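Long-range contacts in xylooligosaccharide oxidase (Myceliophthora thermophila, PDB 5L6G), which oxidises the C1 hydroxyl of xylooligosaccharides and some other sugars to lactones with bicovalently bound FAD, reducing molecular oxygen to hydrogen peroxide: residues Phe228-Asn233 with His314-Gly319; Thr341-Ser346 with Asp424-Leu429; Tyr376-Met381 with Leu410-Asp415. All blocks are in the same frame, centred on the assembly; numbering follows the deposited sequence.

Contact 1 (Phe228-Asn233 with His314-Gly319). With NAG (2-acetamido-2-deoxy-beta-D-glucopyranose), chain E.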
loop_
_atom_site.group_PDB
_atom_site.type_symbol
_atom_site.label_atom_id
_atom_site.label_comp_id
_atom_site.label_asym_id
_atom_site.label_seq_id
_atom_site.Cartn_x
_atom_site.Cartn_y
_atom_site.Cartn_z
ATOM N N PHE A 228 12.348 -6.718 -13.146
ATOM C CA PHE A 228 13.556 -7.525 -12.975
ATOM C C PHE A 228 13.253 -8.948 -13.426
ATOM O O PHE A 228 12.093 -9.334 -13.523
ATOM C CB PHE A 228 14.077 -7.484 -11.536
ATOM C CG PHE A 228 13.086 -7.942 -10.494
ATOM C CD1 PHE A 228 12.985 -9.283 -10.147
ATOM C CD2 PHE A 228 12.286 -7.014 -9.812
ATOM C CE1 PHE A 228 12.095 -9.696 -9.163
ATOM C CE2 PHE A 228 11.391 -7.417 -8.837
ATOM C CZ PHE A 228 11.287 -8.765 -8.515
ATOM N N ALA A 229 14.298 -9.710 -13.756
ATOM C CA ALA A 229 14.125 -11.130 -14.059
ATOM C C ALA A 229 13.697 -11.833 -12.770
ATOM O O ALA A 229 14.371 -11.727 -11.754
ATOM C CB ALA A 229 15.422 -11.735 -14.576
ATOM N N ALA A 230 12.575 -12.536 -12.801
ATOM C CA ALA A 230 12.096 -13.235 -11.616
ATOM C C ALA A 230 13.117 -14.303 -11.203
ATOM O O ALA A 230 13.598 -15.043 -12.051
ATOM C CB ALA A 230 10.762 -13.891 -11.912
ATOM N N PRO A 231 13.461 -14.381 -9.908
ATOM C CA PRO A 231 14.380 -15.446 -9.520
ATOM C C PRO A 231 13.737 -16.811 -9.740
ATOM O O PRO A 231 12.532 -16.954 -9.534
ATOM C CB PRO A 231 14.589 -15.200 -8.025
ATOM C CG PRO A 231 13.339 -14.504 -7.587
ATOM C CD PRO A 231 12.993 -13.614 -8.743
ATOM N N PRO A 232 14.531 -17.806 -10.150
ATOM C CA PRO A 232 13.948 -19.107 -10.414
ATOM C C PRO A 232 13.362 -19.753 -9.159
ATOM O O PRO A 232 12.411 -20.522 -9.275
ATOM C CB PRO A 232 15.125 -19.925 -10.974
ATOM C CG PRO A 232 16.349 -19.213 -10.524
ATOM C CD PRO A 232 15.973 -17.768 -10.440
ATOM N N ASN A 233 13.908 -19.437 -7.985
ATOM C CA ASN A 233 13.472 -20.047 -6.731
ATOM C C ASN A 233 13.435 -19.053 -5.584
ATOM O O ASN A 233 14.312 -18.212 -5.463
ATOM C CB ASN A 233 14.374 -21.227 -6.372
ATOM C CG ASN A 233 14.307 -22.317 -7.411
ATOM O OD1 ASN A 233 15.301 -22.624 -8.071
ATOM N ND2 ASN A 233 13.099 -22.899 -7.578
ATOM N N HIS A 314 10.034 -22.630 -3.461
ATOM C CA HIS A 314 8.981 -22.376 -4.430
ATOM C C HIS A 314 9.574 -21.883 -5.736
ATOM O O HIS A 314 10.666 -21.328 -5.745
ATOM C CB HIS A 314 8.053 -21.252 -3.915
ATOM C CG HIS A 314 7.510 -21.472 -2.534
ATOM N ND1 HIS A 314 6.558 -22.427 -2.242
ATOM C CD2 HIS A 314 7.782 -20.849 -1.365
ATOM C CE1 HIS A 314 6.279 -22.391 -0.953
ATOM N NE2 HIS A 314 6.991 -21.426 -0.402
ATOM N N ASP A 315 8.849 -22.029 -6.836
ATOM C CA ASP A 315 9.127 -21.169 -7.996
ATOM C C ASP A 315 8.542 -19.793 -7.687
ATOM O O ASP A 315 7.937 -19.600 -6.627
ATOM C CB ASP A 315 8.623 -21.762 -9.328
ATOM C CG ASP A 315 7.108 -21.734 -9.495
ATOM O OD1 ASP A 315 6.383 -21.044 -8.772
ATOM O OD2 ASP A 315 6.632 -22.415 -10.413
ATOM N N TRP A 316 8.751 -18.843 -8.593
ATOM C CA TRP A 316 8.368 -17.465 -8.363
ATOM C C TRP A 316 6.874 -17.284 -8.040
ATOM O O TRP A 316 6.524 -16.624 -7.066
ATOM C CB TRP A 316 8.764 -16.592 -9.555
ATOM C CG TRP A 316 8.295 -15.178 -9.399
ATOM C CD1 TRP A 316 7.303 -14.575 -10.093
ATOM C CD2 TRP A 316 8.775 -14.211 -8.458
ATOM N NE1 TRP A 316 7.136 -13.279 -9.661
ATOM C CE2 TRP A 316 8.029 -13.032 -8.654
ATOM C CE3 TRP A 316 9.758 -14.230 -7.464
ATOM C CZ2 TRP A 316 8.242 -11.873 -7.900
ATOM C CZ3 TRP A 316 9.977 -13.081 -6.717
ATOM C CH2 TRP A 316 9.211 -11.918 -6.929
ATOM N N MET A 317 5.997 -17.866 -8.847
ATOM C CA MET A 317 4.562 -17.646 -8.659
ATOM C C MET A 317 4.057 -18.395 -7.438
ATOM O O MET A 317 3.132 -17.944 -6.761
ATOM C CB MET A 317 3.742 -18.074 -9.879
ATOM C CG MET A 317 3.803 -17.126 -11.064
ATOM S SD MET A 317 3.501 -15.405 -10.676
ATOM C CE MET A 317 1.846 -15.341 -9.981
ATOM N N GLU A 318 4.652 -19.543 -7.161
ATOM C CA GLU A 318 4.260 -20.294 -5.989
ATOM C C GLU A 318 4.646 -19.499 -4.735
ATOM O O GLU A 318 3.929 -19.520 -3.737
ATOM C CB GLU A 318 4.910 -21.671 -6.021
ATOM C CG GLU A 318 4.392 -22.638 -4.966
ATOM C CD GLU A 318 5.168 -23.947 -4.966
ATOM O OE1 GLU A 318 5.389 -24.505 -6.069
ATOM O OE2 GLU A 318 5.578 -24.403 -3.877
ATOM N N GLY A 319 5.772 -18.786 -4.792
ATOM C CA GLY A 319 6.159 -17.893 -3.688
ATOM C C GLY A 319 5.091 -16.829 -3.481
ATOM O O GLY A 319 4.710 -16.498 -2.352
HETATM C C1 NAG E . 12.738 -23.942 -8.533
HETATM C C2 NAG E . 11.801 -25.049 -8.040
HETATM C C3 NAG E . 11.252 -25.909 -9.187
HETATM C C4 NAG E . 10.653 -25.023 -10.277
HETATM C C5 NAG E . 11.718 -24.024 -10.717
HETATM C C6 NAG E . 11.200 -23.063 -11.785
HETATM C C7 NAG E . 11.973 -26.121 -5.834
HETATM C C8 NAG E . 12.790 -27.008 -4.937
HETATM N N2 NAG E . 12.474 -25.881 -7.051
HETATM O O3 NAG E . 10.269 -26.802 -8.701
HETATM O O4 NAG E . 10.201 -25.781 -11.382
HETATM O O5 NAG E . 12.096 -23.259 -9.595
HETATM O O6 NAG E . 12.084 -21.964 -11.897
HETATM O O7 NAG E . 10.905 -25.661 -5.426
HETATM O O HOH W 1 10.496 -19.072 -10.909
#
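F228 opens the contact by turning the edge of its phenyl ring to the indole of W316 in an offset edge-to-face pair, the planes 87° apart. The approach is made by CZ, 4.1 Å from W316 CH2, at the far end of the indole's six-membered ring. H176 and W182 pack against the same phenyl group. Two residues on, A230 sets its methyl over the other end of the indole: CB lies 3.9 Å from the centroid of the five-membered ring, a CH-pi contact over the face. P231 meets the six-membered ring obliquely, its CD 3.5 Å from W316 CE3. The indole reaches all three because its CG stands opposite the backbone N (chi1 176°), carrying the ring away from the start of helix 316-322.

At P232 the chemistry becomes polar. Its carbonyl O accepts from O6 of the N-linked NAG at 3.0 Å and from a water at 2.9 Å; that water accepts in turn from the backbone N of W316, serving a first-turn amide of the helix. N233 carries the glycan on ND2, and the N-H left on that atom points to H314 O in a weak but fairly straight bond (3.4 Å, 167°). N233 CA also makes a CA-H...O contact with H314 O, at 3.2 Å. D315 caps the helix, its OD1 accepting from E318 N at 2.8 Å, while H314 ND1 is bonded to the carboxylate of E318.

Apolar packing on one tryptophan thus gives way to a polar junction in which protein, water and sugar share the P232 carbonyl, so that the first GlcNAc is held by hydrogen bonding as well as by its covalent link.

Contact 2 (Thr341-Ser346 with Asp424-Leu429). With XYP (beta-D-xylopyranose), chain I.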
loop_
_atom_site.group_PDB
_atom_site.type_symbol
_atom_site.label_atom_id
_atom_site.label_comp_id
_atom_site.label_asym_id
_atom_site.label_seq_id
_atom_site.Cartn_x
_atom_site.Cartn_y
_atom_site.Cartn_z
ATOM N N THR A 341 -14.513 -6.336 7.606
ATOM C CA THR A 341 -14.939 -5.235 8.470
ATOM C C THR A 341 -13.835 -5.022 9.477
ATOM O O THR A 341 -13.510 -5.924 10.236
ATOM C CB THR A 341 -16.243 -5.563 9.202
ATOM O OG1 THR A 341 -17.261 -5.868 8.238
ATOM C CG2 THR A 341 -16.708 -4.404 10.067
ATOM N N PHE A 342 -13.263 -3.830 9.507
ATOM C CA PHE A 342 -12.087 -3.617 10.323
ATOM C C PHE A 342 -11.762 -2.140 10.540
ATOM O O PHE A 342 -12.306 -1.238 9.859
ATOM C CB PHE A 342 -10.880 -4.321 9.676
ATOM C CG PHE A 342 -10.495 -3.739 8.337
ATOM C CD1 PHE A 342 -11.164 -4.119 7.187
ATOM C CD2 PHE A 342 -9.488 -2.792 8.233
ATOM C CE1 PHE A 342 -10.832 -3.567 5.954
ATOM C CE2 PHE A 342 -9.141 -2.250 6.992
ATOM C CZ PHE A 342 -9.819 -2.638 5.861
ATOM N N TYR A 343 -10.856 -1.925 11.501
ATOM C CA TYR A 343 -10.141 -0.671 11.662
ATOM C C TYR A 343 -8.661 -0.979 11.553
ATOM O O TYR A 343 -8.242 -2.043 11.947
ATOM C CB TYR A 343 -10.446 -0.010 13.009
ATOM C CG TYR A 343 -9.706 1.294 13.209
ATOM C CD1 TYR A 343 -9.764 2.291 12.267
ATOM C CD2 TYR A 343 -8.961 1.538 14.353
ATOM C CE1 TYR A 343 -9.096 3.494 12.437
ATOM C CE2 TYR A 343 -8.293 2.745 14.540
ATOM C CZ TYR A 343 -8.369 3.723 13.567
ATOM O OH TYR A 343 -7.711 4.937 13.706
ATOM N N SER A 344 -7.890 -0.055 10.993
ATOM C CA SER A 344 -6.461 -0.276 10.837
ATOM C C SER A 344 -5.672 0.997 11.029
ATOM O O SER A 344 -6.169 2.098 10.800
ATOM C CB SER A 344 -6.170 -0.894 9.469
ATOM O OG SER A 344 -4.787 -0.986 9.216
ATOM N N LYS A 345 -4.452 0.834 11.525
ATOM C CA LYS A 345 -3.517 1.930 11.657
ATOM C C LYS A 345 -2.183 1.461 11.102
ATOM O O LYS A 345 -1.958 0.252 10.837
ATOM C CB LYS A 345 -3.377 2.373 13.117
ATOM C CG LYS A 345 -4.653 2.897 13.749
ATOM C CD LYS A 345 -4.441 3.531 15.124
ATOM C CE LYS A 345 -3.947 4.973 15.075
ATOM N NZ LYS A 345 -4.974 6.002 14.733
ATOM N N SER A 346 -1.310 2.433 10.879
ATOM C CA SER A 346 0.034 2.151 10.460
ATOM C C SER A 346 1.015 3.020 11.204
ATOM O O SER A 346 0.635 3.982 11.915
ATOM C CB SER A 346 0.151 2.437 8.965
ATOM O OG SER A 346 0.217 3.823 8.730
ATOM N N ASP A 424 -16.604 1.767 20.091
ATOM C CA ASP A 424 -15.560 2.005 21.071
ATOM C C ASP A 424 -14.253 1.308 20.693
ATOM O O ASP A 424 -13.262 1.409 21.434
ATOM C CB ASP A 424 -16.014 1.497 22.432
ATOM C CG ASP A 424 -16.204 -0.013 22.464
ATOM O OD1 ASP A 424 -17.008 -0.582 21.698
ATOM O OD2 ASP A 424 -15.532 -0.645 23.262
ATOM N N GLY A 425 -14.248 0.594 19.569
ATOM C CA GLY A 425 -13.119 -0.261 19.211
ATOM C C GLY A 425 -11.844 0.474 18.873
ATOM O O GLY A 425 -10.748 -0.038 19.078
ATOM N N PHE A 426 -11.983 1.671 18.341
ATOM C CA PHE A 426 -10.843 2.425 17.825
ATOM C C PHE A 426 -9.800 2.694 18.897
ATOM O O PHE A 426 -8.639 2.821 18.588
ATOM C CB PHE A 426 -11.302 3.739 17.201
ATOM C CG PHE A 426 -12.424 3.562 16.234
ATOM C CD1 PHE A 426 -12.170 3.112 14.955
ATOM C CD2 PHE A 426 -13.745 3.785 16.627
ATOM C CE1 PHE A 426 -13.193 2.920 14.060
ATOM C CE2 PHE A 426 -14.777 3.591 15.736
ATOM C CZ PHE A 426 -14.506 3.148 14.457
ATOM N N ALA A 427 -10.228 2.794 20.150
ATOM C CA ALA A 427 -9.319 3.089 21.256
ATOM C C ALA A 427 -8.222 2.032 21.368
ATOM O O ALA A 427 -7.122 2.318 21.849
ATOM C CB ALA A 427 -10.087 3.190 22.553
ATOM N N PHE A 428 -8.508 0.823 20.916
ATOM C CA PHE A 428 -7.502 -0.261 20.980
ATOM C C PHE A 428 -6.263 0.081 20.131
ATOM O O PHE A 428 -5.172 0.269 20.659
ATOM C CB PHE A 428 -8.129 -1.621 20.601
ATOM C CG PHE A 428 -7.127 -2.676 20.206
ATOM C CD1 PHE A 428 -5.932 -2.819 20.900
ATOM C CD2 PHE A 428 -7.396 -3.553 19.162
ATOM C CE1 PHE A 428 -4.994 -3.782 20.510
ATOM C CE2 PHE A 428 -6.471 -4.523 18.791
ATOM C CZ PHE A 428 -5.272 -4.630 19.459
ATOM N N LEU A 429 -6.400 0.147 18.821
ATOM C CA LEU A 429 -5.243 0.528 18.016
ATOM C C LEU A 429 -4.759 1.933 18.314
ATOM O O LEU A 429 -3.557 2.188 18.234
ATOM C CB LEU A 429 -5.506 0.354 16.529
ATOM C CG LEU A 429 -5.755 -1.095 16.123
ATOM C CD1 LEU A 429 -5.861 -1.175 14.612
ATOM C CD2 LEU A 429 -4.685 -2.053 16.657
HETATM O O1 XYP I . -14.157 5.709 10.343
HETATM C C1 XYP I . -13.435 6.426 11.318
HETATM C C2 XYP I . -14.374 6.753 12.480
HETATM C C3 XYP I . -13.582 7.460 13.553
HETATM C C4 XYP I . -12.441 6.558 13.979
HETATM C C5 XYP I . -11.590 6.184 12.786
HETATM O O2 XYP I . -15.482 7.570 12.056
HETATM O O3 XYP I . -14.395 7.724 14.693
HETATM O O4 XYP I . -11.680 7.254 14.961
HETATM O O5 XYP I . -12.389 5.581 11.767
#
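F426 drives one edge of its ring into the middle of the Y343 ring, with CD1 3.5 Å from Y343 CG. The pair is a T-shaped (edge-to-face) stack, its planes 81° apart and its centroids separated by 4.9 Å. A trans chi1 (180°) stands the Y343 phenol out from strand 341-349 toward the start of helix 426-437.

The two rings also frame a bound xylose. C4 of the sugar sits over the centre of the F426 face, 3.6 Å from F426 CD1, so the atom that meets the tyrosine also underlies the ligand. Y343 approaches the same pyranose more obliquely, through CE1, 3.7 Å from the sugar C5. R56 adds a hydrogen bond to the xylose.

One helical turn further on, L429 brings CD1 to within 3.7 Å of Y343 O, resting against the strand backbone beside the tyrosine ring. The aliphatic part of K345 runs past this leucine in the opposite direction, its CD 3.6 Å from L429 CB. Bends at chi3 and chi4 then swing the ammonium group back to Y343, whose OH accepts from K345 NZ at 3.1 Å. D453 and D430 both form salt bridges with NZ, and D453 also hydrogen-bonds the tyrosine hydroxyl, so the polar ends of both strand residues are tied down.

An aromatic face lying under a pyranose ring, with polar groups at the sugar's rim, is characteristic of carbohydrate-binding sites; here it forms a xylose site separate from the one that contains E412.

Contact 3 (Tyr376-Met381 with Leu410-Asp415). With XYP (beta-D-xylopyranose), chain H.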
loop_
_atom_site.group_PDB
_atom_site.type_symbol
_atom_site.label_atom_id
_atom_site.label_comp_id
_atom_site.label_asym_id
_atom_site.label_seq_id
_atom_site.Cartn_x
_atom_site.Cartn_y
_atom_site.Cartn_z
ATOM N N TYR A 376 -4.272 -8.207 14.233
ATOM C CA TYR A 376 -2.866 -8.568 14.035
ATOM C C TYR A 376 -2.019 -7.322 13.945
ATOM O O TYR A 376 -2.535 -6.216 13.727
ATOM C CB TYR A 376 -2.642 -9.466 12.802
ATOM C CG TYR A 376 -2.951 -8.860 11.437
ATOM C CD1 TYR A 376 -2.048 -7.983 10.817
ATOM C CD2 TYR A 376 -4.109 -9.204 10.744
ATOM C CE1 TYR A 376 -2.312 -7.444 9.560
ATOM C CE2 TYR A 376 -4.368 -8.670 9.474
ATOM C CZ TYR A 376 -3.462 -7.785 8.905
ATOM O OH TYR A 376 -3.697 -7.227 7.659
ATOM N N ILE A 377 -0.720 -7.513 14.148
ATOM C CA ILE A 377 0.273 -6.487 13.902
ATOM C C ILE A 377 1.344 -7.067 12.966
ATOM O O ILE A 377 1.802 -8.202 13.139
ATOM C CB ILE A 377 0.907 -5.950 15.210
ATOM C CG1 ILE A 377 1.905 -4.832 14.909
ATOM C CG2 ILE A 377 1.598 -7.045 16.002
ATOM C CD1 ILE A 377 2.369 -4.103 16.154
ATOM N N ILE A 378 1.714 -6.290 11.961
ATOM C CA ILE A 378 2.837 -6.653 11.119
ATOM C C ILE A 378 3.933 -5.625 11.365
ATOM O O ILE A 378 3.667 -4.436 11.389
ATOM C CB ILE A 378 2.444 -6.701 9.647
ATOM C CG1 ILE A 378 1.606 -7.946 9.377
ATOM C CG2 ILE A 378 3.679 -6.674 8.757
ATOM C CD1 ILE A 378 1.134 -8.058 7.939
ATOM N N ILE A 379 5.153 -6.090 11.601
ATOM C CA ILE A 379 6.299 -5.216 11.691
ATOM C C ILE A 379 7.216 -5.657 10.569
ATOM O O ILE A 379 7.844 -6.716 10.649
ATOM C CB ILE A 379 7.045 -5.324 13.053
ATOM C CG1 ILE A 379 6.077 -5.140 14.221
ATOM C CG2 ILE A 379 8.156 -4.279 13.140
ATOM C CD1 ILE A 379 6.498 -5.864 15.469
ATOM N N ASP A 380 7.296 -4.851 9.519
ATOM C CA ASP A 380 8.110 -5.217 8.370
ATOM C C ASP A 380 9.553 -4.870 8.646
ATOM O O ASP A 380 9.835 -3.794 9.173
ATOM C CB ASP A 380 7.654 -4.458 7.126
ATOM C CG ASP A 380 6.348 -4.967 6.589
ATOM O OD1 ASP A 380 6.221 -6.177 6.367
ATOM O OD2 ASP A 380 5.461 -4.156 6.334
ATOM N N MET A 381 10.469 -5.774 8.287
ATOM C CA MET A 381 11.883 -5.441 8.272
ATOM C C MET A 381 12.123 -4.568 7.039
ATOM O O MET A 381 12.327 -5.047 5.945
ATOM C CB MET A 381 12.766 -6.715 8.251
ATOM C CG MET A 381 12.499 -7.664 9.399
ATOM S SD MET A 381 12.774 -7.047 11.083
ATOM C CE MET A 381 11.120 -6.549 11.537
ATOM N N LEU A 410 8.250 -0.655 9.178
ATOM C CA LEU A 410 6.910 -0.330 8.739
ATOM C C LEU A 410 5.924 -1.260 9.417
ATOM O O LEU A 410 6.141 -2.482 9.529
ATOM C CB LEU A 410 6.823 -0.487 7.228
ATOM C CG LEU A 410 5.484 -0.414 6.532
ATOM C CD1 LEU A 410 4.942 0.993 6.692
ATOM C CD2 LEU A 410 5.633 -0.798 5.053
ATOM N N TYR A 411 4.809 -0.693 9.840
ATOM C CA TYR A 411 3.844 -1.429 10.627
ATOM C C TYR A 411 2.457 -1.358 10.026
ATOM O O TYR A 411 2.037 -0.299 9.537
ATOM C CB TYR A 411 3.727 -0.842 12.018
ATOM C CG TYR A 411 4.990 -0.705 12.832
ATOM C CD1 TYR A 411 5.938 0.272 12.528
ATOM C CD2 TYR A 411 5.207 -1.499 13.937
ATOM C CE1 TYR A 411 7.059 0.466 13.303
ATOM C CE2 TYR A 411 6.328 -1.322 14.730
ATOM C CZ TYR A 411 7.253 -0.338 14.414
ATOM O OH TYR A 411 8.373 -0.154 15.183
ATOM N N GLU A 412 1.753 -2.484 10.109
ATOM C CA GLU A 412 0.339 -2.536 9.863
ATOM C C GLU A 412 -0.308 -3.050 11.149
ATOM O O GLU A 412 0.087 -4.100 11.657
ATOM C CB GLU A 412 -0.011 -3.481 8.717
ATOM C CG GLU A 412 -1.487 -3.425 8.348
ATOM C CD GLU A 412 -1.875 -4.398 7.249
ATOM O OE1 GLU A 412 -1.042 -5.264 6.856
ATOM O OE2 GLU A 412 -3.039 -4.308 6.800
ATOM N N LEU A 413 -1.282 -2.299 11.655
ATOM C CA LEU A 413 -2.080 -2.709 12.800
ATOM C C LEU A 413 -3.509 -2.856 12.319
ATOM O O LEU A 413 -4.059 -1.959 11.715
ATOM C CB LEU A 413 -2.006 -1.706 13.955
ATOM C CG LEU A 413 -0.647 -1.368 14.595
ATOM C CD1 LEU A 413 0.129 -0.362 13.775
ATOM C CD2 LEU A 413 -0.826 -0.831 16.011
ATOM N N TYR A 414 -4.107 -4.009 12.589
ATOM C CA TYR A 414 -5.348 -4.394 11.929
ATOM C C TYR A 414 -6.280 -4.987 12.952
ATOM O O TYR A 414 -5.902 -5.891 13.686
ATOM C CB TYR A 414 -5.035 -5.415 10.848
ATOM C CG TYR A 414 -6.038 -5.547 9.730
ATOM C CD1 TYR A 414 -5.906 -4.795 8.568
ATOM C CD2 TYR A 414 -7.065 -6.475 9.785
ATOM C CE1 TYR A 414 -6.796 -4.931 7.516
ATOM C CE2 TYR A 414 -7.962 -6.618 8.726
ATOM C CZ TYR A 414 -7.804 -5.844 7.591
ATOM O OH TYR A 414 -8.645 -5.986 6.522
ATOM N N ASP A 415 -7.515 -4.506 12.981
ATOM C CA ASP A 415 -8.471 -4.880 14.030
ATOM C C ASP A 415 -9.795 -5.195 13.334
ATOM O O ASP A 415 -10.507 -4.292 12.913
ATOM C CB ASP A 415 -8.580 -3.726 15.030
ATOM C CG ASP A 415 -9.652 -3.926 16.078
ATOM O OD1 ASP A 415 -10.197 -5.063 16.218
ATOM O OD2 ASP A 415 -9.955 -2.910 16.783
HETATM O O1 XYP H . 0.671 -5.898 4.639
HETATM C C1 XYP H . -0.413 -6.689 4.158
HETATM C C2 XYP H . -0.101 -8.165 4.399
HETATM C C3 XYP H . -1.307 -9.041 4.089
HETATM C C4 XYP H . -2.535 -8.531 4.838
HETATM C C5 XYP H . -2.762 -7.039 4.563
HETATM O O2 XYP H . 0.990 -8.526 3.552
HETATM O O3 XYP H . -1.019 -10.421 4.372
HETATM O O4 XYP H . -3.704 -9.229 4.392
HETATM O O5 XYP H . -1.592 -6.273 4.828
#
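L410 O receives the shortest sound bond of this strand pair, 2.6 Å from D380 N, and a CA-H...O contact from I379 as well. E412 O is held in the same way, by I378 N at 2.7 Å and by the CA-H of I377. Together with the reciprocal amides of Y376 and Y414, these bonds fix strands 376-381 and 410-415 in antiparallel register, 173° between their directions.

On the face bearing Y376, I378 and E412, the Y376 ring lies across Y414, whose CB sits over its centre, 3.5 Å from the centroid. The two aromatic planes are nearly parallel but slid apart. With CG of Y376 between its backbone N and carbonyl carbon (chi1 65°), the phenol leans across to the neighbouring strand, and its OH comes 3.1 Å from E412 OE2 in a weak bond whose proton is not settled. Y96 OH gives the same oxygen a further hydrogen bond.

The bound xylose lies against this face, its C2 3.8 Å from I378 CD1. The face bearing I377, I379, Y411 and L413 is largely apolar: I379 CG1 packs alongside Y411 CD2 at 3.8 Å, and W253 of helix 246-261 touches both residues.

The backbone bonds therefore hold substrate-binding E412 so that OE2 meets the hydroxyls of Y376 and Y96 while OE1 faces the sugar, though the exact place of OE1 is doubtful.

In the fold
Contacts 2 and 3 belong to one antiparallel sheet, their centres 12 Å apart. Strands 341-349 and 409-417 are neighbours in it, joined by probable hydrogen bonds from L413 N to K345 O and from D415 N to Y343 O, both 2.8 Å. Along the chain, contact 3 is nested inside the loop that contact 2 closes. The S344 side chain comes within about 4 Å of those of E412 and Y451, so strand 341-349, which carries Y343 of one xylose pocket, also runs beside the substrate site of contact 3. Contact 1 lies about 25 Å from contact 3, centre to centre, and across the chain's centre from contact 2; its W316 side chain nevertheless approaches that of substrate-binding T154 to about 10 Å.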